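Local structure of acyl carrier protein (Thermotoga maritima MSB8, 6LVU) at residues E6-V11 and D71-I76; K12-E17 and M48-E53; S24-E29 and S67-I72. The protein probably carries the growing fatty acid chain through the steps of fatty acid biosynthesis, as a small helical acyl carrier protein. All coordinates share one frame; numbering follows the deposited sequence.

Contact 1: residues E6-V11 and D71-I76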
ATOM      1  N   GLU A   6       4.196   7.335  10.326  1.00 15.94           N
ATOM      2  CA  GLU A   6       4.298   5.962  10.817  1.00 18.64           C
ATOM      3  C   GLU A   6       3.697   4.980   9.820  1.00 16.69           C
ATOM      4  O   GLU A   6       4.320   3.974   9.468  1.00 16.79           O
ATOM      5  CB  GLU A   6       3.581   5.808  12.158  1.00 19.94           C
ATOM      6  CG  GLU A   6       3.452   4.332  12.571  1.00 22.54           C
ATOM      7  CD  GLU A   6       2.665   4.106  13.865  1.00 34.18           C
ATOM      8  OE1 GLU A   6       2.016   5.048  14.369  1.00 30.69           O
ATOM      9  OE2 GLU A   6       2.703   2.967  14.383  1.00 38.09           O
ATOM     10  N   ILE A   7       2.469   5.252   9.381  1.00 14.34           N
ATOM     11  CA  ILE A   7       1.788   4.366   8.452  1.00 12.17           C
ATOM     12  C   ILE A   7       2.573   4.264   7.158  1.00 13.81           C
ATOM     13  O   ILE A   7       2.821   3.166   6.645  1.00 12.45           O
ATOM     14  CB  ILE A   7       0.360   4.875   8.198  1.00 17.11           C
ATOM     15  CG1 ILE A   7      -0.442   4.836   9.493  1.00 14.18           C
ATOM     16  CG2 ILE A   7      -0.320   4.054   7.096  1.00 12.74           C
ATOM     17  CD1 ILE A   7      -1.732   5.602   9.416  1.00 19.81           C
ATOM     18  N   PHE A   8       2.992   5.409   6.620  1.00 13.67           N
ATOM     19  CA  PHE A   8       3.703   5.409   5.347  1.00 16.03           C
ATOM     20  C   PHE A   8       5.040   4.665   5.435  1.00 14.05           C
ATOM     21  O   PHE A   8       5.427   3.958   4.497  1.00 14.63           O
ATOM     22  CB  PHE A   8       3.916   6.846   4.858  1.00 13.69           C
ATOM     23  CG  PHE A   8       4.877   6.937   3.728  1.00 18.53           C
ATOM     24  CD1 PHE A   8       6.163   7.401   3.928  1.00 26.17           C
ATOM     25  CD2 PHE A   8       4.517   6.497   2.474  1.00 23.05           C
ATOM     26  CE1 PHE A   8       7.061   7.456   2.881  1.00 29.79           C
ATOM     27  CE2 PHE A   8       5.410   6.538   1.428  1.00 23.58           C
ATOM     28  CZ  PHE A   8       6.678   7.020   1.628  1.00 27.84           C
ATOM     29  N   SER A   9       5.768   4.821   6.538  1.00 11.84           N
ATOM     30  CA  SER A   9       7.023   4.084   6.695  1.00 15.63           C
ATOM     31  C   SER A   9       6.793   2.581   6.648  1.00 16.15           C
ATOM     32  O   SER A   9       7.548   1.846   6.000  1.00 18.02           O
ATOM     33  CB  SER A   9       7.709   4.467   8.001  1.00 19.86           C
ATOM     34  OG  SER A   9       8.856   3.651   8.179  1.00 21.45           O
ATOM     35  N   LYS A  10       5.779   2.095   7.369  1.00 13.65           N
ATOM     36  CA  LYS A  10       5.494   0.659   7.386  1.00 16.59           C
ATOM     37  C   LYS A  10       4.931   0.181   6.053  1.00 20.53           C
ATOM     38  O   LYS A  10       5.208  -0.949   5.621  1.00 19.44           O
ATOM     39  CB  LYS A  10       4.531   0.328   8.525  1.00 11.79           C
ATOM     40  CG  LYS A  10       5.120   0.544   9.945  1.00 14.20           C
ATOM     41  CD  LYS A  10       4.037   0.208  10.993  1.00 16.47           C
ATOM     42  CE  LYS A  10       4.599  -0.106  12.361  1.00 21.16           C
ATOM     43  NZ  LYS A  10       4.551   1.071  13.261  1.00 21.92           N
ATOM     44  N   VAL A  11       4.094   1.000   5.414  1.00 13.33           N
ATOM     45  CA  VAL A  11       3.594   0.631   4.094  1.00 16.25           C
ATOM     46  C   VAL A  11       4.756   0.497   3.130  1.00 15.68           C
ATOM     47  O   VAL A  11       4.790  -0.402   2.281  1.00 15.78           O
ATOM     48  CB  VAL A  11       2.565   1.667   3.602  1.00 13.24           C
ATOM     49  CG1 VAL A  11       2.445   1.594   2.087  1.00 11.95           C
ATOM     50  CG2 VAL A  11       1.192   1.439   4.280  1.00 12.14           C
ATOM     51  N   ASP A  71      -2.590   6.425  -1.724  1.00 16.79           N
ATOM     52  CA  ASP A  71      -3.963   5.944  -1.566  1.00 14.53           C
ATOM     53  C   ASP A  71      -4.057   4.928  -0.442  1.00 16.66           C
ATOM     54  O   ASP A  71      -5.003   4.955   0.358  1.00 19.80           O
ATOM     55  CB  ASP A  71      -4.452   5.301  -2.863  1.00 14.98           C
ATOM     56  CG  ASP A  71      -4.844   6.313  -3.907  1.00 19.24           C
ATOM     57  OD1 ASP A  71      -5.072   7.479  -3.533  1.00 17.79           O
ATOM     58  OD2 ASP A  71      -4.932   5.934  -5.102  1.00 19.72           O
ATOM     59  N   ILE A  72      -3.112   3.980  -0.404  1.00 15.56           N
ATOM     60  CA  ILE A  72      -3.064   2.973   0.651  1.00 19.85           C
ATOM     61  C   ILE A  72      -2.913   3.635   2.010  1.00 14.43           C
ATOM     62  O   ILE A  72      -3.654   3.348   2.951  1.00 14.85           O
ATOM     63  CB  ILE A  72      -1.917   1.978   0.400  1.00 15.98           C
ATOM     64  CG1 ILE A  72      -2.221   1.094  -0.790  1.00 17.93           C
ATOM     65  CG2 ILE A  72      -1.629   1.152   1.645  1.00 22.48           C
ATOM     66  CD1 ILE A  72      -0.980   0.646  -1.505  1.00 18.22           C
ATOM     67  N   VAL A  73      -1.927   4.530   2.127  1.00 14.23           N
ATOM     68  CA  VAL A  73      -1.712   5.207   3.404  1.00 14.11           C
ATOM     69  C   VAL A  73      -2.981   5.920   3.840  1.00 17.39           C
ATOM     70  O   VAL A  73      -3.453   5.745   4.979  1.00 12.90           O
ATOM     71  CB  VAL A  73      -0.528   6.183   3.296  1.00 10.93           C
ATOM     72  CG1 VAL A  73      -0.288   6.839   4.629  1.00 15.68           C
ATOM     73  CG2 VAL A  73       0.706   5.469   2.817  1.00 12.48           C
ATOM     74  N   SER A  74      -3.601   6.691   2.932  1.00 14.35           N
ATOM     75  CA  SER A  74      -4.789   7.450   3.314  1.00 15.58           C
ATOM     76  C   SER A  74      -5.938   6.529   3.692  1.00 16.18           C
ATOM     77  O   SER A  74      -6.676   6.804   4.642  1.00 16.81           O
ATOM     78  CB  SER A  74      -5.222   8.395   2.198  1.00 14.60           C
ATOM     79  OG  SER A  74      -4.387   9.543   2.185  1.00 19.59           O
ATOM     80  N   TYR A  75      -6.105   5.425   2.972  1.00 15.38           N
ATOM     81  CA  TYR A  75      -7.147   4.494   3.365  1.00 17.64           C
ATOM     82  C   TYR A  75      -6.871   3.928   4.757  1.00 18.91           C
ATOM     83  O   TYR A  75      -7.779   3.850   5.591  1.00 21.09           O
ATOM     84  CB  TYR A  75      -7.285   3.393   2.319  1.00 20.02           C
ATOM     85  CG  TYR A  75      -8.563   2.609   2.441  1.00 26.02           C
ATOM     86  CD1 TYR A  75      -9.665   2.909   1.650  1.00 36.89           C
ATOM     87  CD2 TYR A  75      -8.679   1.568   3.361  1.00 34.49           C
ATOM     88  CE1 TYR A  75     -10.849   2.189   1.769  1.00 36.36           C
ATOM     89  CE2 TYR A  75      -9.860   0.845   3.486  1.00 35.01           C
ATOM     90  CZ  TYR A  75     -10.937   1.157   2.688  1.00 37.76           C
ATOM     91  OH  TYR A  75     -12.102   0.427   2.822  1.00 44.07           O
ATOM     92  N   ILE A  76      -5.615   3.569   5.043  1.00 15.03           N
ATOM     93  CA  ILE A  76      -5.273   3.087   6.379  1.00 14.95           C
ATOM     94  C   ILE A  76      -5.493   4.177   7.415  1.00 24.24           C
ATOM     95  O   ILE A  76      -6.060   3.926   8.490  1.00 23.36           O
ATOM     96  CB  ILE A  76      -3.823   2.565   6.417  1.00 13.73           C
ATOM     97  CG1 ILE A  76      -3.671   1.359   5.497  1.00 15.08           C
ATOM     98  CG2 ILE A  76      -3.476   2.121   7.801  1.00 14.24           C
ATOM     99  CD1 ILE A  76      -2.246   0.951   5.283  1.00 15.35           C
TER
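Val-73 divides its two methyl groups between neighbouring residues of the facing helix. Its CG1 meets Ile-7 CG2 at 3.7 Å, while CG2, placed anti to the carbonyl carbon, lies over the backbone of Phe-8, 3.9 Å from Phe-8 CA. The same methyl stands at the edge of the Phe-8 ring, in its plane, 4.0 Å from Phe-8 CD2. With an alanine here both methyls go, which would probably open a gap beside Ile-7 and leave that edge of the Phe-8 ring without its neighbour. Helices 4-19 and 69-79 face each other in the bundle of the acyl carrier fold; the short segments run at 131° with axes 9.4 Å apart, and no hydrogen bond crosses between them. The branched aliphatic pairs follow the same face. Ile-76 runs antiparallel alongside Ile-7, CG2 to CG2 at 3.8 Å, and its CD1 reaches Val-11 CG2 at 3.6 Å. Ile-72 CG2 comes against both methyls of Val-11, nearer to CG2. The one salt bridge, Lys-10 NZ to Glu-6 OE2 at 2.9 Å, stays on helix 4-19 and does not cross; Glu-6 OE2 accepts with its anti lone pair.

Contact 2: residues K12-E17 and M48-E53. With ZN (zinc ion), chain D; ZN (zinc ion), chain E; ZN (zinc ion), chain C.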
ATOM      1  N   LYS A  12       5.746   1.373   3.272  1.00 15.92           N
ATOM      2  CA  LYS A  12       6.843   1.407   2.323  1.00 17.44           C
ATOM      3  C   LYS A  12       7.745   0.192   2.493  1.00 20.00           C
ATOM      4  O   LYS A  12       8.177  -0.409   1.503  1.00 15.88           O
ATOM      5  CB  LYS A  12       7.615   2.716   2.505  1.00 15.83           C
ATOM      6  CG  LYS A  12       8.998   2.733   1.897  1.00 23.52           C
ATOM      7  CD  LYS A  12       9.618   4.117   2.039  1.00 23.29           C
ATOM      8  CE  LYS A  12       9.887   4.434   3.504  1.00 28.49           C
ATOM      9  NZ  LYS A  12      10.385   5.820   3.711  1.00 36.37           N
ATOM     10  N   SER A  13       7.979  -0.226   3.739  1.00 17.40           N
ATOM     11  CA  SER A  13       8.795  -1.404   3.985  1.00 17.97           C
ATOM     12  C   SER A  13       8.116  -2.655   3.443  1.00 17.50           C
ATOM     13  O   SER A  13       8.747  -3.480   2.771  1.00 16.09           O
ATOM     14  CB  SER A  13       9.060  -1.534   5.488  1.00 16.66           C
ATOM     15  OG  SER A  13       9.927  -0.492   5.928  1.00 21.01           O
ATOM     16  N   ILE A  14       6.828  -2.817   3.732  1.00 15.23           N
ATOM     17  CA  ILE A  14       6.112  -3.992   3.252  1.00 13.39           C
ATOM     18  C   ILE A  14       6.144  -4.044   1.730  1.00 13.80           C
ATOM     19  O   ILE A  14       6.380  -5.104   1.145  1.00 14.96           O
ATOM     20  CB  ILE A  14       4.671  -3.993   3.794  1.00 15.11           C
ATOM     21  CG1 ILE A  14       4.684  -4.183   5.318  1.00 18.26           C
ATOM     22  CG2 ILE A  14       3.841  -5.043   3.121  1.00 13.80           C
ATOM     23  CD1 ILE A  14       3.341  -3.884   5.980  1.00 15.82           C
ATOM     24  N   ILE A  15       5.904  -2.903   1.070  1.00 16.20           N
ATOM     25  CA  ILE A  15       5.893  -2.903  -0.394  1.00 18.32           C
ATOM     26  C   ILE A  15       7.260  -3.284  -0.917  1.00 20.01           C
ATOM     27  O   ILE A  15       7.390  -4.120  -1.824  1.00 15.62           O
ATOM     28  CB  ILE A  15       5.441  -1.534  -0.937  1.00 17.11           C
ATOM     29  CG1 ILE A  15       3.939  -1.351  -0.757  1.00 20.93           C
ATOM     30  CG2 ILE A  15       5.823  -1.389  -2.401  1.00 16.47           C
ATOM     31  CD1 ILE A  15       3.432  -0.005  -1.270  1.00 13.59           C
ATOM     32  N   SER A  16       8.307  -2.702  -0.329  1.00 16.16           N
ATOM     33  CA  SER A  16       9.672  -3.005  -0.732  1.00 20.10           C
ATOM     34  C   SER A  16      10.007  -4.468  -0.479  1.00 23.67           C
ATOM     35  O   SER A  16      10.646  -5.117  -1.318  1.00 26.09           O
ATOM     36  CB  SER A  16      10.647  -2.105   0.024  1.00 22.21           C
ATOM     37  OG  SER A  16      11.977  -2.312  -0.411  1.00 27.23           O
ATOM     38  N   GLU A  17       9.586  -5.010   0.670  1.00 16.96           N
ATOM     39  CA  GLU A  17       9.894  -6.410   0.960  1.00 22.22           C
ATOM     40  C   GLU A  17       9.219  -7.341  -0.043  1.00 26.00           C
ATOM     41  O   GLU A  17       9.843  -8.282  -0.543  1.00 26.85           O
ATOM     42  CB  GLU A  17       9.470  -6.783   2.391  1.00 16.89           C
ATOM     43  CG  GLU A  17      10.257  -6.111   3.537  1.00 16.81           C
ATOM     44  CD  GLU A  17       9.578  -6.265   4.905  1.00 20.08           C
ATOM     45  OE1 GLU A  17      10.119  -5.798   5.948  1.00 19.32           O
ATOM     46  OE2 GLU A  17       8.488  -6.861   4.943  1.00 20.83           O
ATOM     47  N   MET A  48      -4.065  -7.437   2.341  1.00 26.77           N
ATOM     48  CA  MET A  48      -4.211  -8.313   3.498  1.00 29.71           C
ATOM     49  C   MET A  48      -3.024  -8.183   4.440  1.00 30.22           C
ATOM     50  O   MET A  48      -3.177  -8.301   5.662  1.00 30.80           O
ATOM     51  CB  MET A  48      -4.376  -9.763   3.058  1.00 31.66           C
ATOM     52  CG  MET A  48      -5.796 -10.270   3.200  1.00 35.78           C
ATOM     53  SD  MET A  48      -5.942 -11.868   2.402  1.00 53.01           S
ATOM     54  CE  MET A  48      -5.612 -11.372   0.716  1.00 38.30           C
ATOM     55  N   ASP A  49      -1.833  -7.954   3.896  1.00 25.61           N
ATOM     56  CA  ASP A  49      -0.683  -7.745   4.760  1.00 24.58           C
ATOM     57  C   ASP A  49      -0.810  -6.426   5.516  1.00 23.12           C
ATOM     58  O   ASP A  49      -0.558  -6.382   6.727  1.00 22.91           O
ATOM     59  CB  ASP A  49       0.586  -7.839   3.919  1.00 23.26           C
ATOM     60  CG  ASP A  49       0.713  -9.203   3.253  1.00 31.04           C
ATOM     61  OD1 ASP A  49       0.189 -10.185   3.830  1.00 33.91           O
ATOM     62  OD2 ASP A  49       1.282  -9.304   2.147  1.00 37.43           O
ATOM     63  N   PHE A  50      -1.276  -5.361   4.838  1.00 21.97           N
ATOM     64  CA  PHE A  50      -1.589  -4.107   5.528  1.00 20.78           C
ATOM     65  C   PHE A  50      -2.720  -4.285   6.533  1.00 22.28           C
ATOM     66  O   PHE A  50      -2.693  -3.695   7.620  1.00 23.52           O
ATOM     67  CB  PHE A  50      -1.939  -3.000   4.522  1.00 17.97           C
ATOM     68  CG  PHE A  50      -0.846  -2.718   3.520  1.00 17.68           C
ATOM     69  CD1 PHE A  50       0.494  -2.747   3.904  1.00 21.78           C
ATOM     70  CD2 PHE A  50      -1.143  -2.460   2.199  1.00 15.62           C
ATOM     71  CE1 PHE A  50       1.505  -2.520   2.979  1.00 18.24           C
ATOM     72  CE2 PHE A  50      -0.132  -2.217   1.276  1.00 17.81           C
ATOM     73  CZ  PHE A  50       1.184  -2.246   1.660  1.00 14.87           C
ATOM     74  N   GLU A  51      -3.725  -5.097   6.186  1.00 22.80           N
ATOM     75  CA  GLU A  51      -4.826  -5.354   7.113  1.00 24.55           C
ATOM     76  C   GLU A  51      -4.320  -5.951   8.419  1.00 27.19           C
ATOM     77  O   GLU A  51      -4.713  -5.514   9.507  1.00 26.76           O
ATOM     78  CB  GLU A  51      -5.845  -6.288   6.462  1.00 27.58           C
ATOM     79  CG  GLU A  51      -6.906  -5.545   5.671  1.00 35.12           C
ATOM     80  CD  GLU A  51      -7.823  -6.448   4.882  1.00 38.69           C
ATOM     81  OE1 GLU A  51      -8.839  -5.942   4.360  1.00 44.10           O
ATOM     82  OE2 GLU A  51      -7.556  -7.668   4.791  1.00 41.85           O
ATOM     83  N   SER A  52      -3.420  -6.929   8.327  1.00 24.78           N
ATOM     84  CA  SER A  52      -2.853  -7.557   9.511  1.00 21.66           C
ATOM     85  C   SER A  52      -1.809  -6.671  10.175  1.00 24.38           C
ATOM     86  O   SER A  52      -1.580  -6.789  11.379  1.00 26.16           O
ATOM     87  CB  SER A  52      -2.247  -8.907   9.131  1.00 30.76           C
ATOM     88  OG  SER A  52      -1.211  -9.278  10.017  1.00 40.00           O
ATOM     89  N   GLU A  53      -1.152  -5.798   9.414  1.00 22.62           N
ATOM     90  CA  GLU A  53      -0.138  -4.928   9.995  1.00 20.69           C
ATOM     91  C   GLU A  53      -0.753  -3.882  10.932  1.00 21.38           C
ATOM     92  O   GLU A  53      -0.234  -3.633  12.025  1.00 20.67           O
ATOM     93  CB  GLU A  53       0.659  -4.274   8.866  1.00 18.98           C
ATOM     94  CG  GLU A  53       1.879  -3.528   9.296  1.00 19.90           C
ATOM     95  CD  GLU A  53       2.959  -4.447   9.849  1.00 24.94           C
ATOM     96  OE1 GLU A  53       3.767  -3.965  10.671  1.00 22.68           O
ATOM     97  OE2 GLU A  53       3.005  -5.645   9.469  1.00 25.98           O
TER
HETATM   98 ZN    ZN D 102       7.990  -6.541   6.861  1.00 27.59          ZN
HETATM   99 ZN    ZN E 103      -0.073 -11.707   2.385  1.00 53.75          ZN
HETATM  100 ZN    ZN C 101       5.593  -4.950  10.942  1.00 28.67          ZN
HETATM  101  O   HOH W   1       5.281  -6.850  12.088  1.00 33.41           O
HETATM  102  O   HOH W   2       2.119 -11.685   1.685  1.00 28.28           O
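Ile-14 and Phe-50 join helix 4-19 to helix 42-54 in the helical bundle of the acyl carrier protein, and they account for most of the surface this contact buries. The short segments run at 143°, with axes 10.9 Å apart; the contacts between them are all made by side chains, and no hydrogen bond crosses. Ile-14 works with both of its branches. CG2, anti to the backbone N, approaches Phe-50 CE1 obliquely at 3.4 Å, a tight apolar approach. The longer branch carries CD1 to 3.7 Å from Phe-50 CD1. The isoleucine and the aromatic side chain lie antiparallel alongside each other, and Ile-14 CB is also 3.6 Å from Phe-50 CE1. Phe-50 is met by Ile-15 too, whose CG1 sits at the ring edge, in plane, 3.8 Å from Phe-50 CZ. Ile-72 and Ile-76 of helix 69-79 touch the same phenylalanine, so all three helices meet at this ring.

Three acidic side chains of these segments, Asp-49, Glu-17 and Glu-53, bind zinc. Asp-49 holds one ion through OD1 at 2.1 Å, and Asp-45 and a water also bind this zinc. Glu-17 grips a second zinc with both carboxylate oxygens. The third metal is held by Glu-53, whose chi1 of -170° puts Glu-53 CG 3.6 Å from Ile-14 CD1. The bend at chi2 (67°) then turns the carboxylate so that Glu-53 OE1 reaches the zinc at 2.1 Å.

Contact 3: residues S24-E29 and S67-I72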
ATOM      1  N   SER A  24      13.790   3.614  -2.082  1.00 24.83           N
ATOM      2  CA  SER A  24      13.920   4.926  -2.694  1.00 23.55           C
ATOM      3  C   SER A  24      12.877   5.161  -3.787  1.00 27.86           C
ATOM      4  O   SER A  24      12.598   6.316  -4.122  1.00 27.31           O
ATOM      5  CB  SER A  24      15.332   5.086  -3.238  1.00 25.51           C
ATOM      6  OG  SER A  24      15.679   3.969  -4.028  1.00 31.18           O
ATOM      7  N   GLN A  25      12.300   4.099  -4.356  1.00 24.39           N
ATOM      8  CA  GLN A  25      11.266   4.213  -5.382  1.00 26.81           C
ATOM      9  C   GLN A  25       9.852   4.337  -4.815  1.00 23.97           C
ATOM     10  O   GLN A  25       8.916   4.623  -5.576  1.00 18.50           O
ATOM     11  CB  GLN A  25      11.307   2.998  -6.337  1.00 21.78           C
ATOM     12  CG  GLN A  25      12.713   2.553  -6.755  1.00 28.26           C
ATOM     13  CD  GLN A  25      12.720   1.213  -7.499  1.00 35.37           C
ATOM     14  OE1 GLN A  25      13.416   0.269  -7.108  1.00 27.01           O
ATOM     15  NE2 GLN A  25      11.936   1.131  -8.584  1.00 25.56           N
ATOM     16  N   VAL A  26       9.649   4.091  -3.525  1.00 23.78           N
ATOM     17  CA  VAL A  26       8.309   4.040  -2.952  1.00 23.15           C
ATOM     18  C   VAL A  26       8.016   5.411  -2.353  1.00 21.92           C
ATOM     19  O   VAL A  26       8.432   5.726  -1.239  1.00 26.41           O
ATOM     20  CB  VAL A  26       8.172   2.916  -1.926  1.00 25.13           C
ATOM     21  CG1 VAL A  26       6.746   2.871  -1.361  1.00 22.79           C
ATOM     22  CG2 VAL A  26       8.551   1.593  -2.565  1.00 19.93           C
ATOM     23  N   THR A  27       7.281   6.228  -3.093  1.00 21.96           N
ATOM     24  CA  THR A  27       6.868   7.550  -2.655  1.00 21.66           C
ATOM     25  C   THR A  27       5.350   7.601  -2.600  1.00 24.15           C
ATOM     26  O   THR A  27       4.658   6.710  -3.105  1.00 21.55           O
ATOM     27  CB  THR A  27       7.391   8.627  -3.602  1.00 21.26           C
ATOM     28  OG1 THR A  27       6.789   8.439  -4.886  1.00 24.90           O
ATOM     29  CG2 THR A  27       8.917   8.527  -3.738  1.00 23.27           C
ATOM     30  N   GLU A  28       4.831   8.663  -1.971  1.00 18.41           N
ATOM     31  CA  GLU A  28       3.385   8.850  -1.917  1.00 27.11           C
ATOM     32  C   GLU A  28       2.744   8.848  -3.302  1.00 22.32           C
ATOM     33  O   GLU A  28       1.613   8.378  -3.456  1.00 25.16           O
ATOM     34  CB  GLU A  28       3.035  10.166  -1.216  1.00 31.61           C
ATOM     35  CG  GLU A  28       3.323  10.222   0.282  1.00 35.76           C
ATOM     36  CD  GLU A  28       2.076  10.022   1.124  1.00 36.03           C
ATOM     37  OE1 GLU A  28       0.966  10.247   0.585  1.00 28.28           O
ATOM     38  OE2 GLU A  28       2.215   9.701   2.337  1.00 31.20           O
ATOM     39  N   GLU A  29       3.452   9.341  -4.319  1.00 21.86           N
ATOM     40  CA  GLU A  29       2.901   9.520  -5.664  1.00 27.50           C
ATOM     41  C   GLU A  29       3.070   8.306  -6.563  1.00 23.07           C
ATOM     42  O   GLU A  29       2.564   8.326  -7.687  1.00 30.40           O
ATOM     43  CB  GLU A  29       3.548  10.719  -6.376  1.00 25.53           C
ATOM     44  CG  GLU A  29       3.137  12.099  -5.874  1.00 34.69           C
ATOM     45  CD  GLU A  29       3.617  12.387  -4.471  1.00 40.23           C
ATOM     46  OE1 GLU A  29       4.803  12.091  -4.159  1.00 43.14           O
ATOM     47  OE2 GLU A  29       2.798  12.912  -3.682  1.00 40.73           O
ATOM     48  N   SER A  67      -4.789   3.409  -6.346  1.00 24.34           N
ATOM     49  CA  SER A  67      -3.889   3.548  -7.479  1.00 20.40           C
ATOM     50  C   SER A  67      -2.449   3.803  -7.075  1.00 20.66           C
ATOM     51  O   SER A  67      -1.537   3.260  -7.699  1.00 22.28           O
ATOM     52  CB  SER A  67      -4.381   4.690  -8.379  1.00 25.05           C
ATOM     53  OG  SER A  67      -3.528   4.873  -9.488  1.00 35.31           O
ATOM     54  N   THR A  68      -2.214   4.565  -6.011  1.00 17.32           N
ATOM     55  CA  THR A  68      -0.873   4.950  -5.592  1.00 19.33           C
ATOM     56  C   THR A  68      -0.585   4.477  -4.172  1.00 20.79           C
ATOM     57  O   THR A  68      -1.473   4.016  -3.444  1.00 19.65           O
ATOM     58  CB  THR A  68      -0.682   6.466  -5.630  1.00 21.72           C
ATOM     59  OG1 THR A  68      -1.536   7.061  -4.650  1.00 21.60           O
ATOM     60  CG2 THR A  68      -1.009   7.016  -6.987  1.00 18.55           C
ATOM     61  N   VAL A  69       0.683   4.615  -3.784  1.00 17.21           N
ATOM     62  CA  VAL A  69       1.078   4.335  -2.410  1.00 17.15           C
ATOM     63  C   VAL A  69       0.327   5.246  -1.448  1.00 14.51           C
ATOM     64  O   VAL A  69      -0.156   4.802  -0.402  1.00 12.65           O
ATOM     65  CB  VAL A  69       2.603   4.489  -2.257  1.00 21.50           C
ATOM     66  CG1 VAL A  69       3.013   4.440  -0.791  1.00 18.53           C
ATOM     67  CG2 VAL A  69       3.311   3.424  -3.043  1.00 24.02           C
ATOM     68  N   GLY A  70       0.198   6.528  -1.805  1.00 16.24           N
ATOM     69  CA  GLY A  70      -0.525   7.465  -0.959  1.00 15.17           C
ATOM     70  C   GLY A  70      -1.970   7.071  -0.734  1.00 15.44           C
ATOM     71  O   GLY A  70      -2.523   7.327   0.341  1.00 17.93           O
ATOM     72  N   ASP A  71      -2.590   6.425  -1.724  1.00 16.79           N
ATOM     73  CA  ASP A  71      -3.963   5.944  -1.566  1.00 14.53           C
ATOM     74  C   ASP A  71      -4.057   4.928  -0.442  1.00 16.66           C
ATOM     75  O   ASP A  71      -5.003   4.955   0.358  1.00 19.80           O
ATOM     76  CB  ASP A  71      -4.452   5.301  -2.863  1.00 14.98           C
ATOM     77  CG  ASP A  71      -4.844   6.313  -3.907  1.00 19.24           C
ATOM     78  OD1 ASP A  71      -5.072   7.479  -3.533  1.00 17.79           O
ATOM     79  OD2 ASP A  71      -4.932   5.934  -5.102  1.00 19.72           O
ATOM     80  N   ILE A  72      -3.112   3.980  -0.404  1.00 15.56           N
ATOM     81  CA  ILE A  72      -3.064   2.973   0.651  1.00 19.85           C
ATOM     82  C   ILE A  72      -2.913   3.635   2.010  1.00 14.43           C
ATOM     83  O   ILE A  72      -3.654   3.348   2.951  1.00 14.85           O
ATOM     84  CB  ILE A  72      -1.917   1.978   0.400  1.00 15.98           C
ATOM     85  CG1 ILE A  72      -2.221   1.094  -0.790  1.00 17.93           C
ATOM     86  CG2 ILE A  72      -1.629   1.152   1.645  1.00 22.48           C
ATOM     87  CD1 ILE A  72      -0.980   0.646  -1.505  1.00 18.22           C
TER
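The N-terminal end of helix 69-79 is closed by a capping box, and the loop between helices 4-19 and 42-54 is fastened to this end. Thr-68 is the N-cap: its OG1 accepts from Asp-71 N at 3.2 Å. In return Asp-71 OD2 takes Thr-68 N, which approaches from above the carboxylate plane, 50° out of it. A second donor, Ser-67 N, reaches Asp-71 OD2 at 2.8 Å on the oxygen's anti lone pair, so two backbone amides grip one carboxylate oxygen, which probably restricts rotation of the Asp-71 carboxylate. On the threonine side, chi1 of 66° turns OG1 to where it accepts from Asp-71 N.

Across the contact, one backbone bond ties the loop to the first turn: Gly-70 N donates to Glu-28 O at 2.9 Å, with an N-H...O angle of 142°. Gly-70 has no side chain, and the carbonyl of Glu-28 comes close to the place a CB would take. The Glu-28 side chain bends at chi2 so that OE1 comes near Gly-70 CA, and this oxygen has its salt-bridge partner in Arg-4. On the buried side, Val-26 and Val-69 meet nearly perpendicular to each other, and Val-69 also packs on Phe-8 and Ile-15 of helix 4-19. Val-26 CG1 approaches Val-69 CG2 at 3.9 Å, and Thr-27 O lies 3.1 Å from Val-69 CB.

In the fold
Contacts 1 and 2 both use helix 4-19, its earlier part facing helix 69-79 and its later part facing helix 42-54; their centres lie about 9 Å apart. The centre of contact 3 is likewise about 9 Å from that of contact 1, with which it shares Asp-71 and Ile-72, whereas the centres of contacts 2 and 3 stand about 13 Å apart, across the middle of the chain. Along the sequence both segments of contact 2 fall between those of contact 1, while contacts 2 and 3 interleave. Apolar packing joins them: Ile-72 CG2 lies 3.7 Å from Phe-50 CD2, and Ile-15 CD1 3.9 Å from Val-69 CG2. Three helices and the long loop pack against one another in this small carrier domain.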